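Local coordinates for coat protein (Papaya mosaic virus, PDB 4DOX) that forms the flexible filamentous capsid of the virus and, as in related potexviruses, probably packages the genomic RNA within it, at residues T44-A49 / A93-A98; E62-C67 / R104-Y109; N70-Y75 / F141-G146; F110-W115 / P150-P155. All coordinates share one frame; numbering follows the deposited sequence.

Contact 1 of 4, residues T44-A49 / A93-A98; sequences TLMVAA and ASIVKA
I95 projects from helix 89-98 onto the last turn of helix 36-48, where L45, M46 and A49 receive it. From its CB, already directed at the opposite helix, the side chain splits into two branches with separate tasks. CG2 stands anti to the backbone N and ends between two neighbours, 3.8 Å from L45 CB and 4.1 Å from M46 CG. The other branch runs through CG1 in an extended line (chi2 173°) and brings CD1 to within 3.9 Å of A49 CB, at the residue where helix 36-48 loses its helical backbone. M46 lies across I95 at about a right angle, then bends at its sulfur toward the interior, where it also touches V59 of helix 56-70. On the outer side L45 CD2 meets A98 CB at 4.1 Å. The short helical pieces are inclined at 140° with axes 9.9 Å apart, an inclined, roughly antiparallel crossing near the surface of this helical coat protein. Every touch is carbon on carbon, and no hydrogen bond spans the gap; cohesion therefore rests on shielding aliphatic groups from water, mainly around the single isoleucine, without any directional bond to fix the crossing.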
loop_
_atom_site.group_PDB
_atom_site.type_symbol
_atom_site.label_atom_id
_atom_site.label_comp_id
_atom_site.label_asym_id
_atom_site.label_seq_id
_atom_site.Cartn_x
_atom_site.Cartn_y
_atom_site.Cartn_z
ATOM N N THR A 44 -11.441 -6.268 8.914
ATOM C CA THR A 44 -12.676 -6.762 9.535
ATOM C C THR A 44 -13.504 -7.448 8.468
ATOM O O THR A 44 -13.988 -8.587 8.643
ATOM C CB THR A 44 -13.499 -5.631 10.271
ATOM O OG1 THR A 44 -12.736 -5.073 11.354
ATOM C CG2 THR A 44 -14.779 -6.161 10.818
ATOM N N LEU A 45 -13.652 -6.757 7.353
ATOM C CA LEU A 45 -14.407 -7.300 6.237
ATOM C C LEU A 45 -13.742 -8.540 5.636
ATOM O O LEU A 45 -14.421 -9.446 5.164
ATOM C CB LEU A 45 -14.629 -6.211 5.202
ATOM C CG LEU A 45 -16.007 -5.549 5.357
ATOM C CD1 LEU A 45 -16.164 -4.613 6.551
ATOM C CD2 LEU A 45 -16.318 -4.811 4.077
ATOM N N MET A 46 -12.410 -8.577 5.679
ATOM C CA MET A 46 -11.668 -9.697 5.155
ATOM C C MET A 46 -11.932 -10.926 5.986
ATOM O O MET A 46 -12.132 -12.021 5.451
ATOM C CB MET A 46 -10.175 -9.410 5.163
ATOM C CG MET A 46 -9.701 -8.746 3.912
ATOM S SD MET A 46 -7.981 -8.262 4.046
ATOM C CE MET A 46 -7.094 -9.641 3.308
ATOM N N VAL A 47 -11.897 -10.740 7.304
ATOM C CA VAL A 47 -12.185 -11.828 8.216
ATOM C C VAL A 47 -13.633 -12.287 7.983
ATOM O O VAL A 47 -13.883 -13.475 7.904
ATOM C CB VAL A 47 -11.809 -11.466 9.719
ATOM C CG1 VAL A 47 -12.470 -12.414 10.764
ATOM C CG2 VAL A 47 -10.278 -11.451 9.898
ATOM N N ALA A 48 -14.567 -11.370 7.818
ATOM C CA ALA A 48 -15.954 -11.734 7.600
ATOM C C ALA A 48 -16.134 -12.506 6.293
ATOM O O ALA A 48 -17.003 -13.355 6.173
ATOM C CB ALA A 48 -16.810 -10.532 7.620
ATOM N N ALA A 49 -15.311 -12.177 5.311
ATOM C CA ALA A 49 -15.308 -12.828 4.022
ATOM C C ALA A 49 -14.649 -14.177 4.098
ATOM O O ALA A 49 -14.591 -14.886 3.113
ATOM C CB ALA A 49 -14.615 -11.991 3.036
ATOM N N ALA A 93 -9.927 -6.643 -3.670
ATOM C CA ALA A 93 -9.864 -5.279 -4.137
ATOM C C ALA A 93 -11.174 -4.540 -3.827
ATOM O O ALA A 93 -11.166 -3.334 -3.441
ATOM C CB ALA A 93 -9.569 -5.231 -5.604
ATOM N N SER A 94 -12.301 -5.226 -3.989
ATOM C CA SER A 94 -13.566 -4.585 -3.693
ATOM C C SER A 94 -13.682 -4.318 -2.183
ATOM O O SER A 94 -14.158 -3.261 -1.757
ATOM C CB SER A 94 -14.704 -5.436 -4.210
ATOM O OG SER A 94 -14.678 -5.445 -5.613
ATOM N N ILE A 95 -13.233 -5.289 -1.380
ATOM C CA ILE A 95 -13.230 -5.171 0.056
ATOM C C ILE A 95 -12.382 -3.954 0.417
ATOM O O ILE A 95 -12.812 -3.108 1.208
ATOM C CB ILE A 95 -12.691 -6.442 0.709
ATOM C CG1 ILE A 95 -13.752 -7.522 0.692
ATOM C CG2 ILE A 95 -12.334 -6.183 2.148
ATOM C CD1 ILE A 95 -13.249 -8.862 1.171
ATOM N N VAL A 96 -11.188 -3.847 -0.178
ATOM C CA VAL A 96 -10.379 -2.637 0.044
ATOM C C VAL A 96 -11.202 -1.353 -0.226
ATOM O O VAL A 96 -11.327 -0.487 0.639
ATOM C CB VAL A 96 -9.068 -2.623 -0.803
ATOM C CG1 VAL A 96 -8.327 -1.249 -0.642
ATOM C CG2 VAL A 96 -8.155 -3.857 -0.457
ATOM N N LYS A 97 -11.782 -1.248 -1.422
ATOM C CA LYS A 97 -12.604 -0.095 -1.780
ATOM C C LYS A 97 -13.813 0.147 -0.868
ATOM O O LYS A 97 -14.223 1.293 -0.679
ATOM C CB LYS A 97 -13.033 -0.192 -3.227
ATOM C CG LYS A 97 -11.890 -0.091 -4.189
ATOM C CD LYS A 97 -12.319 -0.555 -5.561
ATOM C CE LYS A 97 -11.144 -0.411 -6.484
ATOM N NZ LYS A 97 -11.484 -0.674 -7.898
ATOM N N ALA A 98 -14.362 -0.915 -0.290
ATOM C CA ALA A 98 -15.469 -0.817 0.647
ATOM C C ALA A 98 -15.108 -0.061 1.922
ATOM O O ALA A 98 -15.983 0.461 2.619
ATOM C CB ALA A 98 -15.990 -2.176 0.954
#

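Contact 2 of 4, residues E62-C67 / R104-Y109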
loop_
_atom_site.group_PDB
_atom_site.type_symbol
_atom_site.label_atom_id
_atom_site.label_comp_id
_atom_site.label_asym_id
_atom_site.label_seq_id
_atom_site.Cartn_x
_atom_site.Cartn_y
_atom_site.Cartn_z
ATOM N N GLU A 62 -0.993 -10.548 -1.354
ATOM C CA GLU A 62 -1.252 -11.170 -2.635
ATOM C C GLU A 62 -1.832 -10.167 -3.611
ATOM O O GLU A 62 -1.491 -10.184 -4.790
ATOM C CB GLU A 62 -2.191 -12.345 -2.476
ATOM C CG GLU A 62 -1.566 -13.500 -1.731
ATOM C CD GLU A 62 -2.563 -14.595 -1.470
ATOM O OE1 GLU A 62 -3.387 -14.890 -2.361
ATOM O OE2 GLU A 62 -2.516 -15.163 -0.361
ATOM N N LEU A 63 -2.687 -9.277 -3.104
ATOM C CA LEU A 63 -3.261 -8.225 -3.926
ATOM C C LEU A 63 -2.178 -7.198 -4.220
ATOM O O LEU A 63 -2.050 -6.723 -5.372
ATOM C CB LEU A 63 -4.467 -7.579 -3.244
ATOM C CG LEU A 63 -5.075 -6.309 -3.847
ATOM C CD1 LEU A 63 -5.653 -6.550 -5.208
ATOM C CD2 LEU A 63 -6.150 -5.862 -2.946
ATOM N N VAL A 64 -1.378 -6.891 -3.196
ATOM C CA VAL A 64 -0.241 -5.975 -3.371
ATOM C C VAL A 64 0.721 -6.435 -4.461
ATOM O O VAL A 64 1.149 -5.632 -5.304
ATOM C CB VAL A 64 0.520 -5.742 -2.054
ATOM C CG1 VAL A 64 1.583 -4.700 -2.260
ATOM C CG2 VAL A 64 -0.481 -5.344 -0.948
ATOM N N ASN A 65 1.064 -7.717 -4.446
ATOM C CA ASN A 65 1.886 -8.274 -5.485
ATOM C C ASN A 65 1.262 -8.040 -6.843
ATOM O O ASN A 65 1.936 -7.676 -7.788
ATOM C CB ASN A 65 2.028 -9.779 -5.283
ATOM C CG ASN A 65 3.161 -10.397 -6.140
ATOM O OD1 ASN A 65 4.337 -9.977 -6.078
ATOM N ND2 ASN A 65 2.809 -11.409 -6.916
ATOM N N PHE A 66 -0.044 -8.260 -6.951
ATOM C CA PHE A 66 -0.697 -8.190 -8.249
ATOM C C PHE A 66 -0.526 -6.768 -8.764
ATOM O O PHE A 66 -0.236 -6.571 -9.945
ATOM C CB PHE A 66 -2.189 -8.541 -8.165
ATOM C CG PHE A 66 -2.920 -8.257 -9.446
ATOM C CD1 PHE A 66 -3.041 -9.237 -10.426
ATOM C CD2 PHE A 66 -3.422 -6.978 -9.709
ATOM C CE1 PHE A 66 -3.683 -8.943 -11.640
ATOM C CE2 PHE A 66 -4.065 -6.687 -10.899
ATOM C CZ PHE A 66 -4.179 -7.653 -11.876
ATOM N N CYS A 67 -0.683 -5.790 -7.859
ATOM C CA CYS A 67 -0.579 -4.355 -8.203
ATOM C C CYS A 67 0.836 -3.912 -8.512
ATOM O O CYS A 67 1.039 -3.012 -9.359
ATOM C CB CYS A 67 -1.195 -3.488 -7.121
ATOM S SG CYS A 67 -2.997 -3.712 -7.135
ATOM N N ARG A 104 -4.765 2.243 -4.415
ATOM C CA ARG A 104 -3.430 2.811 -4.500
ATOM C C ARG A 104 -2.865 3.076 -3.119
ATOM O O ARG A 104 -1.708 2.752 -2.861
ATOM C CB ARG A 104 -3.441 4.082 -5.344
ATOM C CG ARG A 104 -2.214 4.991 -5.187
ATOM C CD ARG A 104 -1.083 4.768 -6.121
ATOM N NE ARG A 104 -1.457 4.243 -7.436
ATOM C CZ ARG A 104 -1.598 4.948 -8.571
ATOM N NH1 ARG A 104 -1.447 6.250 -8.581
ATOM N NH2 ARG A 104 -1.910 4.336 -9.707
ATOM N N LYS A 105 -3.688 3.651 -2.243
ATOM C CA LYS A 105 -3.245 3.981 -0.895
ATOM C C LYS A 105 -2.993 2.726 -0.123
ATOM O O LYS A 105 -2.035 2.683 0.642
ATOM C CB LYS A 105 -4.245 4.888 -0.150
ATOM C CG LYS A 105 -4.070 6.309 -0.523
ATOM C CD LYS A 105 -5.274 7.135 -0.161
ATOM C CE LYS A 105 -5.188 8.531 -0.807
ATOM N NZ LYS A 105 -6.191 9.415 -0.151
ATOM N N PHE A 106 -3.847 1.717 -0.297
ATOM C CA PHE A 106 -3.675 0.441 0.369
ATOM C C PHE A 106 -2.346 -0.231 -0.042
ATOM O O PHE A 106 -1.615 -0.745 0.797
ATOM C CB PHE A 106 -4.829 -0.483 -0.017
ATOM C CG PHE A 106 -4.831 -1.828 0.713
ATOM C CD1 PHE A 106 -4.400 -2.995 0.075
ATOM C CD2 PHE A 106 -5.277 -1.927 2.029
ATOM C CE1 PHE A 106 -4.400 -4.227 0.737
ATOM C CE2 PHE A 106 -5.295 -3.190 2.703
ATOM C CZ PHE A 106 -4.857 -4.334 2.045
ATOM N N CYS A 107 -2.042 -0.256 -1.343
ATOM C CA CYS A 107 -0.776 -0.856 -1.797
ATOM C C CYS A 107 0.406 -0.071 -1.237
ATOM O O CYS A 107 1.396 -0.672 -0.850
ATOM C CB CYS A 107 -0.712 -0.957 -3.326
ATOM S SG CYS A 107 -2.022 -2.091 -3.965
ATOM N N ARG A 108 0.264 1.257 -1.146
ATOM C CA ARG A 108 1.325 2.120 -0.718
ATOM C C ARG A 108 1.697 1.773 0.705
ATOM O O ARG A 108 2.871 1.848 1.065
ATOM C CB ARG A 108 0.880 3.562 -0.792
ATOM C CG ARG A 108 2.036 4.511 -0.760
ATOM C CD ARG A 108 1.591 5.909 -0.891
ATOM N NE ARG A 108 1.458 6.309 -2.283
ATOM C CZ ARG A 108 0.347 6.786 -2.825
ATOM N NH1 ARG A 108 -0.735 6.922 -2.076
ATOM N NH2 ARG A 108 0.324 7.111 -4.114
ATOM N N TYR A 109 0.692 1.367 1.494
ATOM C CA TYR A 109 0.859 1.036 2.909
ATOM C C TYR A 109 1.746 -0.201 3.117
ATOM O O TYR A 109 2.293 -0.408 4.241
ATOM C CB TYR A 109 -0.517 0.813 3.580
ATOM C CG TYR A 109 -0.428 0.406 5.043
ATOM C CD1 TYR A 109 0.087 1.297 6.033
ATOM C CD2 TYR A 109 -0.867 -0.846 5.458
ATOM C CE1 TYR A 109 0.161 0.941 7.414
ATOM C CE2 TYR A 109 -0.795 -1.231 6.838
ATOM C CZ TYR A 109 -0.273 -0.325 7.805
ATOM O OH TYR A 109 -0.193 -0.720 9.123
#
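V64 and C107 mark the closest backbone approach, their CA atoms 5.4 Å apart, where helix 56-70 and helix 103-108 cross at 107° with the local axes 9.9 Å apart. C107 sits in the middle of this crossing. Its SG lies 3.5 Å from C67 CB and 3.7 Å from C67 SG, so the two thiols pack side by side at a separation far too long for a disulfide. One helical turn back from C67, V64 uses its two methyls differently: CG1 rests near the backbone O of C107, at 4.3 Å, whereas CG2 turns to the aromatic ring of F106. That ring, carried forward with CG anti to the backbone N (chi1 -175°), offers CE1 to V64 CG2 and to L63 CD2, both at 4.4 Å and both approaching obliquely. Contacts around F106 are thus looser than those at the sulfurs. The back of helix 103-108 is polar, R108 being held in a salt bridge with D145, while F106 continues the apolar layer to V96 and to the ring of F110. All five touching residues are buried, and the centre of the contact lies about 4 Å from the centre of the chain. This steep crossing of two helices, packed through C67, C107, V64, L63 and the ring of F106, is part of the hydrophobic core of this all-helical coat protein fold.

Contact 3 of 4, residues N70-Y75 / F141-G146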
loop_
_atom_site.group_PDB
_atom_site.type_symbol
_atom_site.label_atom_id
_atom_site.label_comp_id
_atom_site.label_asym_id
_atom_site.label_seq_id
_atom_site.Cartn_x
_atom_site.Cartn_y
_atom_site.Cartn_z
ATOM N N ASN A 70 0.762 -4.934 -12.167
ATOM C CA ASN A 70 -0.336 -4.465 -13.018
ATOM C C ASN A 70 -0.841 -3.031 -12.796
ATOM O O ASN A 70 -1.598 -2.542 -13.599
ATOM C CB ASN A 70 -1.487 -5.460 -12.946
ATOM C CG ASN A 70 -1.085 -6.863 -13.440
ATOM O OD1 ASN A 70 -0.889 -7.077 -14.638
ATOM N ND2 ASN A 70 -0.964 -7.813 -12.515
ATOM N N GLY A 71 -0.403 -2.346 -11.736
ATOM C CA GLY A 71 -0.973 -1.045 -11.411
ATOM C C GLY A 71 -1.968 -1.140 -10.269
ATOM O O GLY A 71 -2.494 -2.207 -9.984
ATOM N N SER A 72 -2.199 -0.023 -9.589
ATOM C CA SER A 72 -3.053 0.027 -8.386
ATOM C C SER A 72 -4.080 1.151 -8.566
ATOM O O SER A 72 -4.678 1.634 -7.619
ATOM C CB SER A 72 -2.195 0.243 -7.118
ATOM O OG SER A 72 -1.536 1.496 -7.152
ATOM N N SER A 73 -4.272 1.537 -9.812
ATOM C CA SER A 73 -5.185 2.592 -10.192
ATOM C C SER A 73 -6.623 2.186 -9.971
ATOM O O SER A 73 -6.942 1.004 -9.941
ATOM C CB SER A 73 -4.943 2.932 -11.651
ATOM O OG SER A 73 -6.133 3.400 -12.189
ATOM N N ALA A 74 -7.495 3.166 -9.787
ATOM C CA ALA A 74 -8.921 2.903 -9.491
ATOM C C ALA A 74 -9.638 2.168 -10.602
ATOM O O ALA A 74 -10.712 1.583 -10.368
ATOM C CB ALA A 74 -9.667 4.203 -9.203
ATOM N N TYR A 75 -9.077 2.208 -11.805
ATOM C CA TYR A 75 -9.645 1.393 -12.854
ATOM C C TYR A 75 -8.796 0.228 -13.394
ATOM O O TYR A 75 -9.146 -0.337 -14.424
ATOM C CB TYR A 75 -10.181 2.265 -13.984
ATOM C CG TYR A 75 -9.333 3.463 -14.318
ATOM C CD1 TYR A 75 -9.857 4.780 -14.166
ATOM C CD2 TYR A 75 -8.016 3.298 -14.809
ATOM C CE1 TYR A 75 -9.073 5.916 -14.497
ATOM C CE2 TYR A 75 -7.213 4.407 -15.136
ATOM C CZ TYR A 75 -7.742 5.715 -14.985
ATOM O OH TYR A 75 -6.934 6.802 -15.313
ATOM N N PHE A 141 6.872 0.636 -10.259
ATOM C CA PHE A 141 5.530 0.405 -9.782
ATOM C C PHE A 141 4.958 1.683 -9.247
ATOM O O PHE A 141 5.707 2.578 -8.788
ATOM C CB PHE A 141 5.405 -0.763 -8.794
ATOM C CG PHE A 141 6.241 -0.655 -7.545
ATOM C CD1 PHE A 141 5.626 -0.544 -6.295
ATOM C CD2 PHE A 141 7.648 -0.771 -7.591
ATOM C CE1 PHE A 141 6.419 -0.466 -5.112
ATOM C CE2 PHE A 141 8.418 -0.706 -6.432
ATOM C CZ PHE A 141 7.812 -0.561 -5.196
ATOM N N ASP A 142 3.631 1.794 -9.331
ATOM C CA ASP A 142 2.996 3.060 -9.056
ATOM C C ASP A 142 2.777 3.409 -7.595
ATOM O O ASP A 142 2.118 4.405 -7.318
ATOM C CB ASP A 142 1.708 3.231 -9.862
ATOM C CG ASP A 142 0.594 2.283 -9.435
ATOM O OD1 ASP A 142 0.667 1.670 -8.345
ATOM O OD2 ASP A 142 -0.386 2.168 -10.199
ATOM N N PHE A 143 3.308 2.628 -6.661
ATOM C CA PHE A 143 3.282 3.030 -5.257
ATOM C C PHE A 143 4.655 2.864 -4.648
ATOM O O PHE A 143 4.803 2.535 -3.454
ATOM C CB PHE A 143 2.235 2.250 -4.460
ATOM C CG PHE A 143 2.345 0.766 -4.601
ATOM C CD1 PHE A 143 1.894 0.125 -5.768
ATOM C CD2 PHE A 143 2.879 -0.009 -3.558
ATOM C CE1 PHE A 143 1.960 -1.287 -5.901
ATOM C CE2 PHE A 143 2.971 -1.423 -3.674
ATOM C CZ PHE A 143 2.513 -2.068 -4.853
ATOM N N PHE A 144 5.659 3.069 -5.486
ATOM C CA PHE A 144 7.019 3.035 -5.060
ATOM C C PHE A 144 7.223 4.069 -3.963
ATOM O O PHE A 144 8.070 3.855 -3.071
ATOM C CB PHE A 144 7.901 3.310 -6.263
ATOM C CG PHE A 144 9.307 3.758 -5.931
ATOM C CD1 PHE A 144 10.320 2.815 -5.660
ATOM C CD2 PHE A 144 9.637 5.117 -5.930
ATOM C CE1 PHE A 144 11.626 3.217 -5.382
ATOM C CE2 PHE A 144 10.943 5.536 -5.645
ATOM C CZ PHE A 144 11.938 4.592 -5.372
ATOM N N ASP A 145 6.456 5.174 -4.001
ATOM C CA ASP A 145 6.638 6.282 -3.035
ATOM C C ASP A 145 6.312 5.875 -1.632
ATOM O O ASP A 145 6.471 6.673 -0.706
ATOM C CB ASP A 145 5.794 7.544 -3.367
ATOM C CG ASP A 145 4.338 7.230 -3.779
ATOM O OD1 ASP A 145 3.747 8.150 -4.407
ATOM O OD2 ASP A 145 3.797 6.099 -3.519
ATOM N N GLY A 146 5.830 4.645 -1.485
ATOM C CA GLY A 146 5.483 4.096 -0.187
ATOM C C GLY A 146 6.674 3.425 0.462
ATOM O O GLY A 146 6.670 3.224 1.693
#
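S72 and D142 grip one another at two points, and this pair forms the tight part of the contact. The backbone N of S72 donates to D142 OD2 over 2.9 Å, close to straight at 159°, using the syn lone pair of that oxygen. Its hydroxyl OG donates to the second oxygen, OD1, which it meets on the syn side but 34° out of the carboxylate plane. With OG between its backbone N and carbonyl carbon, S72 brings the hydroxyl to OD1 while its backbone N takes OD2. R104 completes the cluster: its NH2 forms a salt bridge with D142 OD2, and its NE hydrogen-bonds to S72 OG, so the buried hydroxyl is satisfied on two counts and the carboxylate probably stays ionised. G71, whose positive phi of 102° ends helix 56-70, brings its CA to 3.5 Å from D142 OD2. Behind S72, F143 CD1 approaches OG obliquely at 3.9 Å, while F141 CD1 lies over the centre of the F143 ring. Toward solvent the contact slackens quickly. S73 opens a local ST turn, its OG accepting from Y75 N at 3.2 Å, and the poorly ordered Y75 takes no part in the pairing. The bonded pair thus joins two loops, one following helix 56-70 and the other between helices 111-118 and 165-172, while F143 reaches inward against V64 and C67 of helix 56-70, C107 of helix 103-108, and A111 and I114 of helix 111-118.

Contact 4 of 4, residues F110-W115 / P150-P155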
loop_
_atom_site.group_PDB
_atom_site.type_symbol
_atom_site.label_atom_id
_atom_site.label_comp_id
_atom_site.label_asym_id
_atom_site.label_seq_id
_atom_site.Cartn_x
_atom_site.Cartn_y
_atom_site.Cartn_z
ATOM N N PHE A 110 1.845 -1.024 2.053
ATOM C CA PHE A 110 2.607 -2.258 2.067
ATOM C C PHE A 110 3.808 -2.182 1.139
ATOM O O PHE A 110 4.512 -3.160 0.957
ATOM C CB PHE A 110 1.725 -3.421 1.622
ATOM C CG PHE A 110 0.586 -3.714 2.571
ATOM C CD1 PHE A 110 -0.695 -3.217 2.322
ATOM C CD2 PHE A 110 0.807 -4.482 3.724
ATOM C CE1 PHE A 110 -1.753 -3.465 3.232
ATOM C CE2 PHE A 110 -0.258 -4.749 4.629
ATOM C CZ PHE A 110 -1.544 -4.248 4.374
ATOM N N ALA A 111 4.045 -1.017 0.547
ATOM C CA ALA A 111 5.183 -0.847 -0.362
ATOM C C ALA A 111 6.495 -1.463 0.200
ATOM O O ALA A 111 7.153 -2.227 -0.524
ATOM C CB ALA A 111 5.381 0.613 -0.785
ATOM N N PRO A 112 6.861 -1.179 1.487
ATOM C CA PRO A 112 8.182 -1.696 1.950
ATOM C C PRO A 112 8.280 -3.223 1.979
ATOM O O PRO A 112 9.350 -3.772 1.749
ATOM C CB PRO A 112 8.336 -1.097 3.354
ATOM C CG PRO A 112 7.451 0.087 3.335
ATOM C CD PRO A 112 6.259 -0.290 2.497
ATOM N N ILE A 113 7.162 -3.903 2.209
ATOM C CA ILE A 113 7.174 -5.354 2.268
ATOM C C ILE A 113 7.374 -5.930 0.848
ATOM O O ILE A 113 8.147 -6.880 0.655
ATOM C CB ILE A 113 5.856 -5.882 2.814
ATOM C CG1 ILE A 113 5.435 -5.199 4.129
ATOM C CG2 ILE A 113 5.925 -7.358 2.973
ATOM C CD1 ILE A 113 6.488 -5.249 5.215
ATOM N N ILE A 114 6.676 -5.371 -0.148
ATOM C CA ILE A 114 6.745 -5.935 -1.474
ATOM C C ILE A 114 8.098 -5.562 -2.056
ATOM O O ILE A 114 8.720 -6.370 -2.770
ATOM C CB ILE A 114 5.578 -5.529 -2.395
ATOM C CG1 ILE A 114 5.501 -6.483 -3.595
ATOM C CG2 ILE A 114 5.710 -4.069 -2.855
ATOM C CD1 ILE A 114 5.209 -7.965 -3.247
ATOM N N TRP A 115 8.598 -4.378 -1.691
ATOM C CA TRP A 115 9.988 -4.037 -1.996
ATOM C C TRP A 115 10.931 -5.169 -1.556
ATOM O O TRP A 115 11.715 -5.665 -2.355
ATOM C CB TRP A 115 10.373 -2.739 -1.322
ATOM C CG TRP A 115 11.788 -2.317 -1.575
ATOM C CD1 TRP A 115 12.871 -2.532 -0.750
ATOM C CD2 TRP A 115 12.282 -1.558 -2.687
ATOM N NE1 TRP A 115 14.001 -1.971 -1.291
ATOM C CE2 TRP A 115 13.676 -1.373 -2.481
ATOM C CE3 TRP A 115 11.686 -1.028 -3.850
ATOM C CZ2 TRP A 115 14.492 -0.665 -3.393
ATOM C CZ3 TRP A 115 12.499 -0.333 -4.774
ATOM C CH2 TRP A 115 13.889 -0.152 -4.521
ATOM N N PRO A 150 7.901 5.941 6.516
ATOM C CA PRO A 150 7.986 5.285 7.848
ATOM C C PRO A 150 6.635 4.857 8.468
ATOM O O PRO A 150 6.612 4.027 9.385
ATOM C CB PRO A 150 8.654 6.355 8.715
ATOM C CG PRO A 150 8.347 7.669 7.993
ATOM C CD PRO A 150 8.309 7.360 6.544
ATOM N N ALA A 151 5.529 5.429 7.984
ATOM C CA ALA A 151 4.174 5.086 8.442
ATOM C C ALA A 151 3.605 3.851 7.670
ATOM O O ALA A 151 2.702 3.150 8.161
ATOM C CB ALA A 151 3.266 6.287 8.302
ATOM N N ALA A 152 4.146 3.588 6.477
ATOM C CA ALA A 152 3.819 2.375 5.749
ATOM C C ALA A 152 4.282 1.191 6.581
ATOM O O ALA A 152 5.190 1.371 7.413
ATOM C CB ALA A 152 4.519 2.366 4.378
ATOM N N MET A 153 3.682 0.005 6.364
ATOM C CA MET A 153 4.070 -1.189 7.112
ATOM C C MET A 153 5.502 -1.570 6.759
ATOM O O MET A 153 5.852 -1.653 5.596
ATOM C CB MET A 153 3.090 -2.346 6.906
ATOM C CG MET A 153 3.607 -3.664 7.497
ATOM S SD MET A 153 2.373 -4.943 7.863
ATOM C CE MET A 153 1.045 -3.923 8.487
ATOM N N GLN A 154 6.334 -1.770 7.777
ATOM C CA GLN A 154 7.778 -2.064 7.599
ATOM C C GLN A 154 8.169 -3.558 7.609
ATOM O O GLN A 154 7.573 -4.366 8.327
ATOM C CB GLN A 154 8.599 -1.302 8.661
ATOM C CG GLN A 154 8.350 0.241 8.650
ATOM C CD GLN A 154 8.816 0.895 7.363
ATOM O OE1 GLN A 154 9.855 0.515 6.802
ATOM N NE2 GLN A 154 8.048 1.863 6.868
ATOM N N PRO A 155 9.181 -3.931 6.797
ATOM C CA PRO A 155 9.644 -5.298 6.945
ATOM C C PRO A 155 10.242 -5.527 8.345
ATOM O O PRO A 155 10.731 -4.596 8.993
ATOM C CB PRO A 155 10.707 -5.457 5.846
ATOM C CG PRO A 155 10.770 -4.173 5.158
ATOM C CD PRO A 155 10.157 -3.139 6.046
#
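The ring of P112 lies against the carbonyl O of M153, with CB, CG and CD all at similar range and CG the nearest at 3.3 Å. This proline belongs to the first turn of helix 111-118, and the chain it meets, 152-155, is an extended loop segment running beside the start of that helix; the pairing also includes a Met-aromatic contact. Around this carbonyl, P112 CD touches A152 CB at 3.7 Å and P112 CB meets P155 CD at 3.8 Å. I113 makes the second approach: its CD1 lies beside the peptide link between Q154 and P155, 3.4 Å from Q154 C, and also touches M153 CG. At the entrance to the helix, M153 extends to its sulfur with CG anti to the backbone N (chi1 171°), which brings SD to 4.2 Å from F110 CE2; the bend at chi3 then turns CE to the same carbon. The sulfur sits 5.3 Å from the centroid of the F110 ring and approaches it obliquely. F110 itself continues inward, touching L61 and V64 of helix 56-70. No hydrogen bond joins the two segments; the backbone pairing of M153 with Y109, just before the helix, tethers the loop instead. Q154 folds back on its own loop: bent at chi2, it donates from NE2 to A152 O at 3.0 Å, from above the carbonyl plane and at an N-H to acceptor angle of 134°, while NE2 also lies 4.0 Å from P112 CG.

Contact 2 lies nearest the centre of the fold: its centre is about 7 Å from that of contact 3, 10 Å from contact 4 and 14 Å from contact 1, and it touches all three, as contact 3 also does. Contacts 1, 2 and 3 interlock along the chain, with their first segments following one another before their partners at 93-98, 104-109 and 141-146. Contact 4 opens after contacts 1 and 2 have closed but crosses contact 3. Helix 56-70 enters contact 2 and leads directly into the loop of contact 3, while helices 103-108 and 111-118, consecutive in sequence, serve contacts 2 and 4. Outer helices, central core and late loops are thereby tied into the helical body of the coat protein subunit.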